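Long-range contact in dihydroxyacetone kinase (Citrobacter freundii, PDB 1UN8), which phosphorylates dihydroxyacetone with ATP, working as a homodimer in which each chain joins a substrate-binding domain to an ATP-binding domain built as an eight-helix barrel: residues S59-A64 with D81-P86. Sequence-based numbering, arbitrary orientation.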
loop_
_atom_site.group_PDB
_atom_site.type_symbol
_atom_site.label_atom_id
_atom_site.label_comp_id
_atom_site.label_asym_id
_atom_site.label_seq_id
_atom_site.Cartn_x
_atom_site.Cartn_y
_atom_site.Cartn_z
ATOM N N SER A 59 8.005 -6.315 -14.674
ATOM C CA SER A 59 7.979 -5.667 -13.366
ATOM C C SER A 59 6.695 -4.853 -13.161
ATOM O O SER A 59 5.899 -4.674 -14.084
ATOM C CB SER A 59 9.204 -4.764 -13.204
ATOM O OG SER A 59 10.396 -5.516 -13.345
ATOM N N GLY A 60 6.505 -4.354 -11.949
ATOM C CA GLY A 60 5.315 -3.590 -11.651
ATOM C C GLY A 60 4.407 -4.380 -10.727
ATOM O O GLY A 60 3.275 -3.967 -10.462
ATOM N N HIS A 61 4.967 -5.452 -10.103
ATOM C CA HIS A 61 4.148 -6.295 -9.227
ATOM C C HIS A 61 4.864 -6.445 -7.918
ATOM O O HIS A 61 4.530 -7.345 -7.144
ATOM C CB HIS A 61 3.871 -7.707 -9.788
ATOM C CG HIS A 61 3.441 -7.727 -11.217
ATOM N ND1 HIS A 61 2.318 -7.061 -11.662
ATOM C CD2 HIS A 61 3.979 -8.332 -12.303
ATOM C CE1 HIS A 61 2.178 -7.255 -12.963
ATOM N NE2 HIS A 61 3.173 -8.020 -13.378
ATOM N N GLU A 62 5.848 -5.572 -7.679
ATOM C CA GLU A 62 6.612 -5.563 -6.443
ATOM C C GLU A 62 5.641 -5.566 -5.266
ATOM O O GLU A 62 4.570 -4.923 -5.350
ATOM C CB GLU A 62 7.452 -4.294 -6.386
ATOM C CG GLU A 62 8.496 -4.192 -7.481
ATOM C CD GLU A 62 7.905 -3.889 -8.845
ATOM O OE1 GLU A 62 6.755 -3.440 -8.902
ATOM O OE2 GLU A 62 8.596 -4.102 -9.871
ATOM N N PRO A 63 5.976 -6.256 -4.170
ATOM C CA PRO A 63 7.232 -7.001 -3.978
ATOM C C PRO A 63 7.520 -8.276 -4.787
ATOM O O PRO A 63 8.616 -8.844 -4.604
ATOM C CB PRO A 63 7.197 -7.366 -2.485
ATOM C CG PRO A 63 5.730 -7.445 -2.181
ATOM C CD PRO A 63 5.100 -6.342 -2.990
ATOM N N ALA A 64 6.612 -8.732 -5.642
ATOM C CA ALA A 64 6.918 -9.911 -6.460
ATOM C C ALA A 64 7.883 -9.449 -7.529
ATOM O O ALA A 64 7.698 -8.369 -8.065
ATOM C CB ALA A 64 5.655 -10.446 -7.107
ATOM N N ASP A 81 11.177 -5.271 -17.968
ATOM C CA ASP A 81 10.813 -3.876 -17.790
ATOM C C ASP A 81 9.370 -3.879 -17.262
ATOM O O ASP A 81 8.755 -4.948 -17.111
ATOM C CB ASP A 81 10.912 -3.146 -19.131
ATOM C CG ASP A 81 11.062 -1.645 -18.971
ATOM O OD1 ASP A 81 11.596 -1.006 -19.899
ATOM O OD2 ASP A 81 10.638 -1.103 -17.933
ATOM N N VAL A 82 8.834 -2.696 -16.984
ATOM C CA VAL A 82 7.480 -2.589 -16.474
ATOM C C VAL A 82 6.470 -3.290 -17.371
ATOM O O VAL A 82 6.310 -2.931 -18.540
ATOM C CB VAL A 82 7.048 -1.122 -16.335
ATOM C CG1 VAL A 82 5.681 -1.053 -15.670
ATOM C CG2 VAL A 82 8.067 -0.352 -15.523
ATOM N N PHE A 83 5.791 -4.294 -16.817
ATOM C CA PHE A 83 4.778 -5.038 -17.558
ATOM C C PHE A 83 5.275 -5.611 -18.873
ATOM O O PHE A 83 4.498 -5.786 -19.815
ATOM C CB PHE A 83 3.572 -4.143 -17.828
ATOM C CG PHE A 83 2.806 -3.762 -16.592
ATOM C CD1 PHE A 83 1.694 -2.919 -16.681
ATOM C CD2 PHE A 83 3.165 -4.268 -15.342
ATOM C CE1 PHE A 83 0.948 -2.590 -15.543
ATOM C CE2 PHE A 83 2.428 -3.950 -14.203
ATOM C CZ PHE A 83 1.314 -3.109 -14.303
ATOM N N ALA A 84 6.570 -5.905 -18.935
ATOM C CA ALA A 84 7.187 -6.464 -20.140
ATOM C C ALA A 84 8.070 -7.645 -19.759
ATOM O O ALA A 84 8.881 -7.548 -18.835
ATOM C CB ALA A 84 8.011 -5.404 -20.833
ATOM N N SER A 85 7.913 -8.755 -20.470
ATOM C CA SER A 85 8.691 -9.961 -20.189
ATOM C C SER A 85 10.201 -9.765 -20.306
ATOM O O SER A 85 10.677 -8.976 -21.131
ATOM C CB SER A 85 8.277 -11.095 -21.137
ATOM O OG SER A 85 6.952 -11.523 -20.902
ATOM N N PRO A 86 10.976 -10.499 -19.484
ATOM C CA PRO A 86 12.442 -10.418 -19.500
ATOM C C PRO A 86 12.894 -11.047 -20.819
ATOM O O PRO A 86 12.126 -11.776 -21.447
ATOM C CB PRO A 86 12.858 -11.277 -18.307
ATOM C CG PRO A 86 11.623 -11.365 -17.449
ATOM C CD PRO A 86 10.518 -11.451 -18.461
#
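Ser59 and Val82 form a single parallel bridge where two neighbouring strands run out into loops. Its two bonds are nearly straight: Ser59 N gives its hydrogen to Asp81 O (2.9 Å, 166° at the hydrogen), and Phe83 N gives its own to Ser59 O at 2.8 Å. Asp81 O also accepts from Ala84 N, which closes the type II turn 81-84; the two donors arrive from opposite faces of the carbonyl plane. Asp81 OD2 accepts the N-H of Val82 on its anti side at 2.6 Å and is also salt-bridged to Arg9.

Phe83 leaves the backbone directed away from 59-64, but with CG beside its own N (chi1 -67°) the ring swings back. Its CD2 then lies 3.0 Å from Ser59 O, while Val82 CG1 sits over the rim of one face. His61 CE1 approaches Phe83 CE2 obliquely, at 3.5 Å; the planes lie at 19°, but the rings are displaced so far that they barely overlap. His61 ND1 bonds to Thr296 O, which helps fix the imidazole's rotation. Gly60 O lies at the edge of the Phe83 ring, near its plane, 3.8 Å from Phe83 CE2. Both rings also meet that of His220, the residue forming the hemiaminal with substrate. With Ser59, Gly60 and His61 among the substrate-binding residues, these two loops, which follow neighbouring parallel strands of the DhaK domain's sheet, form part of the dihydroxyacetone site.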